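Local atomic coordinates of BLUF domain-containing protein (Acinetobacter baumannii, PDB entry 6W72), a protein that probably senses blue light through a flavin held in its BLUF domain, of the kind that normally uses FAD and here carries flavin mononucleotide. Residues V3-A8 against L79-I84; S9-K14 against A45-F50; T105-M110 against K126-E131. All coordinates share one frame; numbering follows the deposited sequence.

Contact 1 of 3, residues V3-A8 against L79-I84. With FMN (flavin mononucleotide), chain C.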
loop_
_atom_site.group_PDB
_atom_site.type_symbol
_atom_site.label_atom_id
_atom_site.label_comp_id
_atom_site.label_asym_id
_atom_site.label_seq_id
_atom_site.Cartn_x
_atom_site.Cartn_y
_atom_site.Cartn_z
ATOM N N VAL A 3 -0.931 -12.403 -8.359
ATOM C CA VAL A 3 -1.838 -11.236 -8.460
ATOM C C VAL A 3 -1.213 -10.055 -7.726
ATOM O O VAL A 3 -0.349 -10.263 -6.836
ATOM C CB VAL A 3 -3.227 -11.518 -7.868
ATOM C CG1 VAL A 3 -3.949 -12.624 -8.642
ATOM C CG2 VAL A 3 -3.154 -11.828 -6.366
ATOM N N ARG A 4 -1.644 -8.871 -8.117
ATOM C CA ARG A 4 -1.436 -7.653 -7.310
ATOM C C ARG A 4 -2.806 -7.262 -6.791
ATOM O O ARG A 4 -3.752 -7.136 -7.602
ATOM C CB ARG A 4 -0.737 -6.577 -8.137
ATOM C CG ARG A 4 -0.826 -5.193 -7.522
ATOM C CD ARG A 4 -0.044 -4.158 -8.300
ATOM N NE ARG A 4 1.239 -4.716 -8.707
ATOM C CZ ARG A 4 1.616 -4.870 -9.968
ATOM N NH1 ARG A 4 0.822 -4.463 -10.948
ATOM N NH2 ARG A 4 2.791 -5.407 -10.251
ATOM N N LEU A 5 -2.946 -7.119 -5.478
ATOM C CA LEU A 5 -4.184 -6.554 -4.896
ATOM C C LEU A 5 -3.859 -5.195 -4.262
ATOM O O LEU A 5 -2.875 -5.104 -3.483
ATOM C CB LEU A 5 -4.761 -7.552 -3.881
ATOM C CG LEU A 5 -6.103 -7.176 -3.249
ATOM C CD1 LEU A 5 -6.806 -8.405 -2.738
ATOM C CD2 LEU A 5 -5.942 -6.159 -2.109
ATOM N N CYS A 6 -4.665 -4.166 -4.559
ATOM C CA CYS A 6 -4.515 -2.826 -3.950
ATOM C C CYS A 6 -5.793 -2.367 -3.249
ATOM O O CYS A 6 -6.930 -2.593 -3.767
ATOM C CB CYS A 6 -4.170 -1.773 -4.994
ATOM S SG CYS A 6 -2.680 -2.149 -5.932
ATOM N N TYR A 7 -5.613 -1.641 -2.158
ATOM C CA TYR A 7 -6.729 -1.000 -1.417
ATOM C C TYR A 7 -6.229 0.303 -0.808
ATOM O O TYR A 7 -5.009 0.492 -0.598
ATOM C CB TYR A 7 -7.318 -1.944 -0.342
ATOM C CG TYR A 7 -6.398 -2.146 0.839
ATOM C CD1 TYR A 7 -6.448 -1.303 1.928
ATOM C CD2 TYR A 7 -5.413 -3.112 0.820
ATOM C CE1 TYR A 7 -5.571 -1.446 2.990
ATOM C CE2 TYR A 7 -4.528 -3.280 1.871
ATOM C CZ TYR A 7 -4.614 -2.433 2.960
ATOM O OH TYR A 7 -3.716 -2.518 3.972
ATOM N N ALA A 8 -7.192 1.124 -0.402
ATOM C CA ALA A 8 -6.946 2.342 0.377
ATOM C C ALA A 8 -7.763 2.231 1.664
ATOM O O ALA A 8 -8.839 1.605 1.639
ATOM C CB ALA A 8 -7.314 3.544 -0.433
ATOM N N LEU A 79 -9.448 -1.598 -4.390
ATOM C CA LEU A 79 -9.274 -0.802 -5.625
ATOM C C LEU A 79 -9.125 -1.731 -6.831
ATOM O O LEU A 79 -9.776 -1.483 -7.829
ATOM C CB LEU A 79 -8.057 0.094 -5.459
ATOM C CG LEU A 79 -8.232 1.174 -4.408
ATOM C CD1 LEU A 79 -6.948 1.962 -4.253
ATOM C CD2 LEU A 79 -9.419 2.067 -4.743
ATOM N N CYS A 80 -8.357 -2.800 -6.726
ATOM C CA CYS A 80 -8.159 -3.731 -7.860
ATOM C C CYS A 80 -7.420 -4.992 -7.438
ATOM O O CYS A 80 -6.674 -4.994 -6.455
ATOM C CB CYS A 80 -7.369 -3.031 -8.948
ATOM S SG CYS A 80 -5.829 -2.362 -8.295
ATOM N N THR A 81 -7.705 -6.070 -8.161
ATOM C CA THR A 81 -6.942 -7.321 -8.128
ATOM C C THR A 81 -6.732 -7.715 -9.584
ATOM O O THR A 81 -7.757 -7.813 -10.320
ATOM C CB THR A 81 -7.679 -8.422 -7.371
ATOM O OG1 THR A 81 -7.997 -7.982 -6.042
ATOM C CG2 THR A 81 -6.848 -9.683 -7.338
ATOM N N TYR A 82 -5.496 -7.899 -10.016
ATOM C CA TYR A 82 -5.291 -8.381 -11.402
ATOM C C TYR A 82 -4.096 -9.307 -11.407
ATOM O O TYR A 82 -3.267 -9.278 -10.477
ATOM C CB TYR A 82 -5.255 -7.237 -12.417
ATOM C CG TYR A 82 -4.342 -6.100 -12.078
ATOM C CD1 TYR A 82 -3.021 -6.097 -12.485
ATOM C CD2 TYR A 82 -4.808 -5.022 -11.344
ATOM C CE1 TYR A 82 -2.171 -5.051 -12.155
ATOM C CE2 TYR A 82 -3.975 -3.969 -11.009
ATOM C CZ TYR A 82 -2.652 -3.987 -11.407
ATOM O OH TYR A 82 -1.858 -2.934 -11.071
ATOM N N SER A 83 -4.056 -10.207 -12.387
ATOM C CA SER A 83 -2.887 -11.104 -12.507
ATOM C C SER A 83 -1.760 -10.256 -13.073
ATOM O O SER A 83 -2.031 -9.216 -13.747
ATOM C CB SER A 83 -3.141 -12.368 -13.270
ATOM O OG SER A 83 -3.879 -12.076 -14.414
ATOM N N ILE A 84 -0.554 -10.598 -12.656
ATOM C CA ILE A 84 0.675 -9.839 -12.998
ATOM C C ILE A 84 1.618 -10.786 -13.738
ATOM O O ILE A 84 1.545 -11.990 -13.482
ATOM C CB ILE A 84 1.294 -9.231 -11.731
ATOM C CG1 ILE A 84 1.467 -10.275 -10.625
ATOM C CG2 ILE A 84 0.438 -8.052 -11.294
ATOM C CD1 ILE A 84 2.068 -9.708 -9.366
HETATM N N1 FMN C . 0.106 -7.883 8.069
HETATM C C2 FMN C . 0.813 -8.676 7.231
HETATM O O2 FMN C . 1.110 -9.827 7.621
HETATM N N3 FMN C . 1.172 -8.296 5.998
HETATM C C4 FMN C . 0.879 -7.073 5.553
HETATM O O4 FMN C . 1.205 -6.701 4.411
HETATM C C4A FMN C . 0.092 -6.133 6.368
HETATM N N5 FMN C . -0.220 -4.883 5.942
HETATM C C5A FMN C . -0.973 -4.090 6.749
HETATM C C6 FMN C . -1.330 -2.830 6.353
HETATM C C7 FMN C . -2.078 -2.005 7.187
HETATM C C7M FMN C . -2.434 -0.628 6.755
HETATM C C8 FMN C . -2.468 -2.471 8.547
HETATM C C8M FMN C . -3.259 -1.576 9.461
HETATM C C9 FMN C . -2.055 -3.723 8.969
HETATM C C9A FMN C . -1.328 -4.555 8.142
HETATM N N10 FMN C . -0.986 -5.851 8.541
HETATM C C10 FMN C . -0.230 -6.641 7.705
HETATM C "C1'" FMN C . -1.177 -6.408 9.859
HETATM C "C2'" FMN C . -2.263 -7.368 10.147
HETATM O "O2'" FMN C . -3.492 -6.723 9.807
HETATM C "C3'" FMN C . -2.059 -7.688 11.635
HETATM O "O3'" FMN C . -0.788 -8.292 11.833
HETATM C "C4'" FMN C . -3.078 -8.727 11.917
HETATM O "O4'" FMN C . -4.273 -8.014 12.295
HETATM C "C5'" FMN C . -2.655 -9.682 13.033
HETATM O "O5'" FMN C . -3.711 -10.619 12.913
HETATM P P FMN C . -3.756 -11.880 13.897
HETATM O O1P FMN C . -4.068 -11.282 15.249
HETATM O O2P FMN C . -4.823 -12.753 13.269
HETATM O O3P FMN C . -2.338 -12.406 13.829
#
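Cys6 O accepts two backbone N-H groups, from Leu79 N at 2.8 Å and more loosely from Cys80 N at 3.3 Å, both reaching it from the same face of its carbonyl plane. Two residues set against one make a classic beta bulge in the antiparallel pairing of strands 2-11 and 73-83. Within the bulge Cys6 N also donates to Cys80 O; beyond it Arg4 and Tyr82 exchange a backbone pair. The cysteines lie on one face of the sheet, Cys80 SG 3.7 Å from Cys6 CB. Leu79 points toward strand 2-11, its CD1 3.9 Å from Tyr7 C and close to Ala8 N. These strands belong to the mixed sheet of the BLUF domain, with helix 57-68 packed beside Val3, Leu5 and Tyr7, and helix 122-134 on the face of Arg4, Cys80 and Tyr82. There the Arg4 and Tyr82 side chains run alongside, pointing the same way. A bend at chi3 (-42°) turns the Arg4 guanidinium so that NH1 donates to Tyr82 OH at 3.1 Å, the hydroxyl lying in the guanidinium plane. Ile84 CG2 sits over one guanidinium face, toward its rim, 3.6 Å from Arg4 CZ, while NH2 forms a salt bridge with Glu54. On the flavin side Tyr7 OH hydrogen-bonds Gln51, a residue that binds FMN, and comes within 3.4 Å of FMN C6.

Contact 2 of 3, residues S9-K14 against A45-F50. With FMN (flavin mononucleotide), chain C.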
loop_
_atom_site.group_PDB
_atom_site.type_symbol
_atom_site.label_atom_id
_atom_site.label_comp_id
_atom_site.label_asym_id
_atom_site.label_seq_id
_atom_site.Cartn_x
_atom_site.Cartn_y
_atom_site.Cartn_z
ATOM N N SER A 9 -7.298 2.870 2.730
ATOM C CA SER A 9 -8.007 2.881 4.025
ATOM C C SER A 9 -7.688 4.165 4.773
ATOM O O SER A 9 -6.824 4.942 4.296
ATOM C CB SER A 9 -7.627 1.649 4.789
ATOM O OG SER A 9 -6.296 1.756 5.273
ATOM N N GLN A 10 -8.434 4.411 5.865
ATOM C CA GLN A 10 -8.265 5.582 6.746
ATOM C C GLN A 10 -7.588 5.155 8.030
ATOM O O GLN A 10 -7.973 4.131 8.595
ATOM C CB GLN A 10 -9.590 6.326 6.940
ATOM C CG GLN A 10 -10.136 6.783 5.600
ATOM C CD GLN A 10 -11.350 7.657 5.748
ATOM O OE1 GLN A 10 -12.429 7.344 5.241
ATOM N NE2 GLN A 10 -11.169 8.770 6.433
ATOM N N ARG A 11 -6.611 5.946 8.456
ATOM C CA ARG A 11 -6.004 5.853 9.797
ATOM C C ARG A 11 -7.137 6.001 10.812
ATOM O O ARG A 11 -7.949 6.935 10.647
ATOM C CB ARG A 11 -5.022 7.007 10.040
ATOM C CG ARG A 11 -4.498 7.050 11.469
ATOM C CD ARG A 11 -3.293 7.950 11.681
ATOM N NE ARG A 11 -3.684 9.353 11.680
ATOM C CZ ARG A 11 -4.004 10.038 12.764
ATOM N NH1 ARG A 11 -3.960 9.449 13.937
ATOM N NH2 ARG A 11 -4.373 11.302 12.679
ATOM N N ASN A 12 -7.291 5.059 11.739
ATOM C CA ASN A 12 -8.198 5.272 12.898
ATOM C C ASN A 12 -7.551 6.235 13.895
ATOM O O ASN A 12 -6.653 5.785 14.591
ATOM C CB ASN A 12 -8.503 3.967 13.623
ATOM C CG ASN A 12 -9.659 4.138 14.575
ATOM O OD1 ASN A 12 -9.816 5.214 15.145
ATOM N ND2 ASN A 12 -10.527 3.127 14.652
ATOM N N GLU A 13 -8.027 7.481 13.978
ATOM C CA GLU A 13 -7.377 8.548 14.788
ATOM C C GLU A 13 -7.662 8.292 16.271
ATOM O O GLU A 13 -7.055 9.004 17.057
ATOM C CB GLU A 13 -7.791 9.954 14.326
ATOM N N LYS A 14 -8.509 7.310 16.637
ATOM C CA LYS A 14 -8.701 6.874 18.050
ATOM C C LYS A 14 -7.343 6.407 18.587
ATOM O O LYS A 14 -7.123 6.519 19.809
ATOM C CB LYS A 14 -9.694 5.714 18.199
ATOM C CG LYS A 14 -11.176 6.044 18.054
ATOM C CD LYS A 14 -12.059 4.912 18.590
ATOM C CE LYS A 14 -13.545 5.139 18.406
ATOM N NZ LYS A 14 -14.026 6.262 19.236
ATOM N N ALA A 45 0.090 8.695 3.998
ATOM C CA ALA A 45 0.060 10.168 4.065
ATOM C C ALA A 45 -1.356 10.658 4.368
ATOM O O ALA A 45 -2.336 9.926 4.033
ATOM C CB ALA A 45 0.493 10.692 2.707
ATOM N N ASP A 46 -1.457 11.857 4.936
ATOM C CA ASP A 46 -2.728 12.587 5.220
ATOM C C ASP A 46 -3.794 11.623 5.769
ATOM O O ASP A 46 -4.905 11.572 5.191
ATOM C CB ASP A 46 -3.251 13.249 3.962
ATOM C CG ASP A 46 -4.395 14.235 4.206
ATOM O OD1 ASP A 46 -4.575 14.696 5.389
ATOM O OD2 ASP A 46 -5.089 14.563 3.217
ATOM N N ASN A 47 -3.430 10.834 6.762
ATOM C CA ASN A 47 -4.343 10.006 7.580
ATOM C C ASN A 47 -4.884 8.859 6.727
ATOM O O ASN A 47 -5.939 8.317 7.077
ATOM C CB ASN A 47 -5.447 10.860 8.241
ATOM C CG ASN A 47 -4.852 11.859 9.212
ATOM O OD1 ASN A 47 -4.054 11.464 10.055
ATOM N ND2 ASN A 47 -5.239 13.121 9.108
ATOM N N ALA A 48 -4.205 8.436 5.654
ATOM C CA ALA A 48 -4.736 7.348 4.809
ATOM C C ALA A 48 -3.594 6.420 4.391
ATOM O O ALA A 48 -2.409 6.891 4.122
ATOM C CB ALA A 48 -5.501 7.883 3.616
ATOM N N PHE A 49 -3.933 5.131 4.323
ATOM C CA PHE A 49 -3.030 4.077 3.839
ATOM C C PHE A 49 -3.376 3.751 2.383
ATOM O O PHE A 49 -4.567 3.736 2.015
ATOM C CB PHE A 49 -3.207 2.825 4.684
ATOM C CG PHE A 49 -2.705 2.946 6.088
ATOM C CD1 PHE A 49 -1.353 2.917 6.359
ATOM C CD2 PHE A 49 -3.599 3.082 7.146
ATOM C CE1 PHE A 49 -0.908 2.985 7.664
ATOM C CE2 PHE A 49 -3.150 3.192 8.444
ATOM C CZ PHE A 49 -1.809 3.116 8.701
ATOM N N PHE A 50 -2.372 3.424 1.587
ATOM C CA PHE A 50 -2.578 2.743 0.299
ATOM C C PHE A 50 -1.627 1.573 0.312
ATOM O O PHE A 50 -0.489 1.790 0.638
ATOM C CB PHE A 50 -2.316 3.689 -0.887
ATOM C CG PHE A 50 -2.240 2.958 -2.197
ATOM C CD1 PHE A 50 -1.053 2.373 -2.606
ATOM C CD2 PHE A 50 -3.376 2.763 -2.980
ATOM C CE1 PHE A 50 -0.994 1.652 -3.784
ATOM C CE2 PHE A 50 -3.302 2.072 -4.172
ATOM C CZ PHE A 50 -2.124 1.470 -4.557
HETATM N N1 FMN C . 0.106 -7.883 8.069
HETATM C C2 FMN C . 0.813 -8.676 7.231
HETATM O O2 FMN C . 1.110 -9.827 7.621
HETATM N N3 FMN C . 1.172 -8.296 5.998
HETATM C C4 FMN C . 0.879 -7.073 5.553
HETATM O O4 FMN C . 1.205 -6.701 4.411
HETATM C C4A FMN C . 0.092 -6.133 6.368
HETATM N N5 FMN C . -0.220 -4.883 5.942
HETATM C C5A FMN C . -0.973 -4.090 6.749
HETATM C C6 FMN C . -1.330 -2.830 6.353
HETATM C C7 FMN C . -2.078 -2.005 7.187
HETATM C C7M FMN C . -2.434 -0.628 6.755
HETATM C C8 FMN C . -2.468 -2.471 8.547
HETATM C C8M FMN C . -3.259 -1.576 9.461
HETATM C C9 FMN C . -2.055 -3.723 8.969
HETATM C C9A FMN C . -1.328 -4.555 8.142
HETATM N N10 FMN C . -0.986 -5.851 8.541
HETATM C C10 FMN C . -0.230 -6.641 7.705
HETATM C "C1'" FMN C . -1.177 -6.408 9.859
HETATM C "C2'" FMN C . -2.263 -7.368 10.147
HETATM O "O2'" FMN C . -3.492 -6.723 9.807
HETATM C "C3'" FMN C . -2.059 -7.688 11.635
HETATM O "O3'" FMN C . -0.788 -8.292 11.833
HETATM C "C4'" FMN C . -3.078 -8.727 11.917
HETATM O "O4'" FMN C . -4.273 -8.014 12.295
HETATM C "C5'" FMN C . -2.655 -9.682 13.033
HETATM O "O5'" FMN C . -3.711 -10.619 12.913
HETATM P P FMN C . -3.756 -11.880 13.897
HETATM O O1P FMN C . -4.068 -11.282 15.249
HETATM O O2P FMN C . -4.823 -12.753 13.269
HETATM O O3P FMN C . -2.338 -12.406 13.829
HETATM O O HOH W 1 -8.800 9.603 6.703
#
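Ser9 and Phe49 exchange two backbone hydrogen bonds, Ser9 N to Phe49 O at 3.0 Å and Phe49 N to Ser9 O at 2.9 Å, and their side chains share the flavin face of the sheet. This is the tightly packed end. Ser9 OG, placed between its own backbone N and carbonyl carbon (chi1 73°), comes to the edge of the Phe49 ring and lies 3.3 Å from Phe49 CB; the hydroxyl is also hydrogen-bonded to His73. One face of that ring receives one of the flavin's two ring methyls, with FMN C7M 3.6 Å from Phe49 CG and offset toward the rim. Leu22 and Ile25 of helix 18-36 also pack against the phenyl group.

Toward the hairpin turn the contact becomes polar and more open. Arg11 N donates to Asn47 O, and the arginine side chain, bent at chi3 (75°), brings its guanidinium side-on to the asparagine amide. Arg11 NE and NH2 both grip Asn47 OD1, at 2.7 Å and 2.6 Å; the oxygen lies in the guanidinium plane, yet both donors approach from one face of the amide, whose plane is turned 46° from the guanidinium. Asn47 sits in the type I' turn Ala45-Ala48 that joins strands 39-45 and 48-54, a beta hairpin with a two-residue loop, whose second strand runs beside 2-11 in the flavin-binding sheet of the BLUF domain.

Contact 3 of 3, residues T105-M110 against K126-E131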
loop_
_atom_site.group_PDB
_atom_site.type_symbol
_atom_site.label_atom_id
_atom_site.label_comp_id
_atom_site.label_asym_id
_atom_site.label_seq_id
_atom_site.Cartn_x
_atom_site.Cartn_y
_atom_site.Cartn_z
ATOM N N THR A 105 3.970 15.911 -7.297
ATOM C CA THR A 105 4.109 16.428 -8.685
ATOM C C THR A 105 3.274 15.546 -9.608
ATOM O O THR A 105 2.453 16.076 -10.459
ATOM C CB THR A 105 5.575 16.587 -9.042
ATOM O OG1 THR A 105 6.084 17.639 -8.199
ATOM C CG2 THR A 105 5.769 16.874 -10.513
ATOM N N PHE A 106 3.401 14.246 -9.393
ATOM C CA PHE A 106 2.581 13.222 -10.093
ATOM C C PHE A 106 1.095 13.584 -9.989
ATOM O O PHE A 106 0.445 13.631 -11.034
ATOM C CB PHE A 106 2.875 11.835 -9.540
ATOM C CG PHE A 106 1.765 10.895 -9.876
ATOM C CD1 PHE A 106 1.636 10.416 -11.173
ATOM C CD2 PHE A 106 0.849 10.512 -8.916
ATOM C CE1 PHE A 106 0.602 9.555 -11.498
ATOM C CE2 PHE A 106 -0.207 9.670 -9.255
ATOM C CZ PHE A 106 -0.315 9.186 -10.540
ATOM N N PHE A 107 0.548 13.805 -8.776
ATOM C CA PHE A 107 -0.886 14.098 -8.577
ATOM C C PHE A 107 -1.253 15.427 -9.247
ATOM O O PHE A 107 -2.270 15.519 -9.992
ATOM C CB PHE A 107 -1.242 14.179 -7.101
ATOM C CG PHE A 107 -1.457 12.827 -6.463
ATOM C CD1 PHE A 107 -2.627 12.119 -6.701
ATOM C CD2 PHE A 107 -0.469 12.237 -5.687
ATOM C CE1 PHE A 107 -2.829 10.875 -6.114
ATOM C CE2 PHE A 107 -0.666 10.982 -5.101
ATOM C CZ PHE A 107 -1.836 10.286 -5.358
ATOM N N LEU A 108 -0.444 16.445 -8.994
ATOM C CA LEU A 108 -0.723 17.785 -9.542
ATOM C C LEU A 108 -0.757 17.727 -11.079
ATOM O O LEU A 108 -1.638 18.392 -11.682
ATOM C CB LEU A 108 0.291 18.779 -8.969
ATOM C CG LEU A 108 0.045 19.126 -7.503
ATOM C CD1 LEU A 108 1.306 19.718 -6.896
ATOM C CD2 LEU A 108 -1.150 20.061 -7.344
ATOM N N ASN A 109 0.125 16.935 -11.688
ATOM C CA ASN A 109 0.269 16.882 -13.163
ATOM C C ASN A 109 -0.975 16.275 -13.793
ATOM O O ASN A 109 -1.238 16.616 -14.951
ATOM C CB ASN A 109 1.501 16.107 -13.621
ATOM C CG ASN A 109 2.712 17.012 -13.655
ATOM O OD1 ASN A 109 2.557 18.215 -13.797
ATOM N ND2 ASN A 109 3.898 16.449 -13.563
ATOM N N MET A 110 -1.642 15.352 -13.098
ATOM C CA MET A 110 -2.827 14.680 -13.677
ATOM C C MET A 110 -4.103 15.311 -13.125
ATOM O O MET A 110 -5.168 14.913 -13.553
ATOM C CB MET A 110 -2.775 13.154 -13.535
ATOM C CG MET A 110 -2.537 12.611 -12.197
ATOM S SD MET A 110 -3.942 12.746 -11.116
ATOM C CE MET A 110 -5.152 11.684 -11.916
ATOM N N LYS A 126 -1.857 2.720 -11.861
ATOM C CA LYS A 126 -0.621 2.084 -12.387
ATOM C C LYS A 126 0.525 3.096 -12.356
ATOM O O LYS A 126 1.635 2.731 -11.875
ATOM C CB LYS A 126 -0.871 1.498 -13.780
ATOM C CG LYS A 126 -1.660 0.204 -13.754
ATOM C CD LYS A 126 -1.760 -0.461 -15.105
ATOM C CE LYS A 126 -2.342 -1.855 -15.042
ATOM N NZ LYS A 126 -3.653 -1.869 -14.347
ATOM N N PHE A 127 0.293 4.334 -12.784
ATOM C CA PHE A 127 1.336 5.396 -12.720
ATOM C C PHE A 127 1.717 5.701 -11.278
ATOM O O PHE A 127 2.895 5.935 -10.999
ATOM C CB PHE A 127 0.933 6.695 -13.412
ATOM C CG PHE A 127 0.805 6.557 -14.905
ATOM C CD1 PHE A 127 1.600 5.662 -15.601
ATOM C CD2 PHE A 127 -0.184 7.243 -15.590
ATOM C CE1 PHE A 127 1.430 5.476 -16.967
ATOM C CE2 PHE A 127 -0.322 7.094 -16.960
ATOM C CZ PHE A 127 0.470 6.195 -17.639
ATOM N N PHE A 128 0.751 5.651 -10.380
ATOM C CA PHE A 128 1.007 5.912 -8.948
ATOM C C PHE A 128 1.883 4.800 -8.377
ATOM O O PHE A 128 2.853 5.153 -7.689
ATOM C CB PHE A 128 -0.300 6.049 -8.198
ATOM C CG PHE A 128 -0.094 6.242 -6.726
ATOM C CD1 PHE A 128 0.592 7.337 -6.236
ATOM C CD2 PHE A 128 -0.605 5.322 -5.832
ATOM C CE1 PHE A 128 0.751 7.537 -4.881
ATOM C CE2 PHE A 128 -0.487 5.544 -4.472
ATOM C CZ PHE A 128 0.239 6.616 -4.000
ATOM N N LEU A 129 1.615 3.544 -8.751
ATOM C CA LEU A 129 2.456 2.391 -8.324
ATOM C C LEU A 129 3.893 2.565 -8.831
ATOM O O LEU A 129 4.858 2.256 -8.070
ATOM C CB LEU A 129 1.861 1.088 -8.834
ATOM C CG LEU A 129 0.672 0.598 -8.041
ATOM C CD1 LEU A 129 0.045 -0.581 -8.748
ATOM C CD2 LEU A 129 1.072 0.242 -6.604
ATOM N N ASN A 130 4.080 3.053 -10.053
ATOM C CA ASN A 130 5.418 3.404 -10.600
ATOM C C ASN A 130 6.133 4.364 -9.653
ATOM O O ASN A 130 7.300 4.159 -9.353
ATOM C CB ASN A 130 5.314 4.045 -11.980
ATOM C CG ASN A 130 4.975 3.020 -13.032
ATOM O OD1 ASN A 130 4.717 1.878 -12.696
ATOM N ND2 ASN A 130 4.958 3.420 -14.294
ATOM N N GLU A 131 5.442 5.417 -9.218
ATOM C CA GLU A 131 6.058 6.410 -8.283
ATOM C C GLU A 131 6.463 5.701 -6.987
ATOM O O GLU A 131 7.560 5.989 -6.445
ATOM C CB GLU A 131 5.144 7.589 -7.969
ATOM C CG GLU A 131 4.916 8.507 -9.150
ATOM C CD GLU A 131 6.116 9.325 -9.601
ATOM O OE1 GLU A 131 6.107 9.661 -10.769
ATOM O OE2 GLU A 131 7.044 9.620 -8.804
#
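Phe106 points its ring at segment 126-131 of helix 122-134, carrying most of the contact. Its CB lies 3.9 Å from Glu131 CG, and CG of the ring meets the same methylene; the glutamate touches mainly with its CG, its carboxylate also close to Phe106 CB. Farther out the ring divides its contacts between the two neighbouring phenylalanines of the partner helix. CD2 approaches Phe128 CD1; Phe106 CE2 comes to 3.8 Å from Phe128 CB; Phe106 CE1, on the other side of the ring's long axis, lies 3.5 Å from Phe127 CB. At the tip, Phe106 CZ reaches the partner backbone itself, 3.7 Å from Phe128 N. The Phe106 side chain, its CG anti to the backbone nitrogen (chi1 160°), extends across the gap between the helices and brings CE1 and CZ against the backbone where Phe127 joins Phe128.

The two segments, in helices 101-110 and 122-134, run antiparallel at 156° with their axes 11.0 Å apart, a wide spacing bridged by aromatic side chains. They form part of the C-terminal helical pair, of which 122-134 packs on the sheet face opposite the flavin. Phe107 supplies the second link: its CE2 lies 3.7 Å from Phe128 CE1, and the two rings meet obliquely, centroids 5.4 Å apart and planes inclined at 54°. Phe106 CD2 also stands over one face of the Phe107 ring, so the neighbouring rings of helix 101-110 pack on each other as well as on Phe128. Phe127 behaves differently, offering its CB while its ring leads away from helix 101-110. Buried Phe128 continues inward, meeting Phe50 and Tyr43 of the sheet edge-to-face, with Pro117 and Leu120 of the interhelical loop also against it.

In the fold
Contacts 1 and 2 both use strand 2-11, at successive parts of its length and with different neighbours, and both touch the flavin; contact 3 joins two helices on the sheet face opposite the flavin. The first two depend on backbone hydrogen bonds, supplemented by arginine side-chain bonds, whereas contact 3 is carried by aromatic and aliphatic packing. Contact 1 lies nearest the chain centre, contact 2 runs out to an open turn, and contact 3 lies farthest out, with Phe107 and Phe128 buried. Phe50 touches Leu79 and Cys6 of contact 1 and Phe128 and Leu129 of contact 3. Leu129 also packs on Arg4 and Tyr82, while Lys126 makes a cation-pi contact with Tyr82.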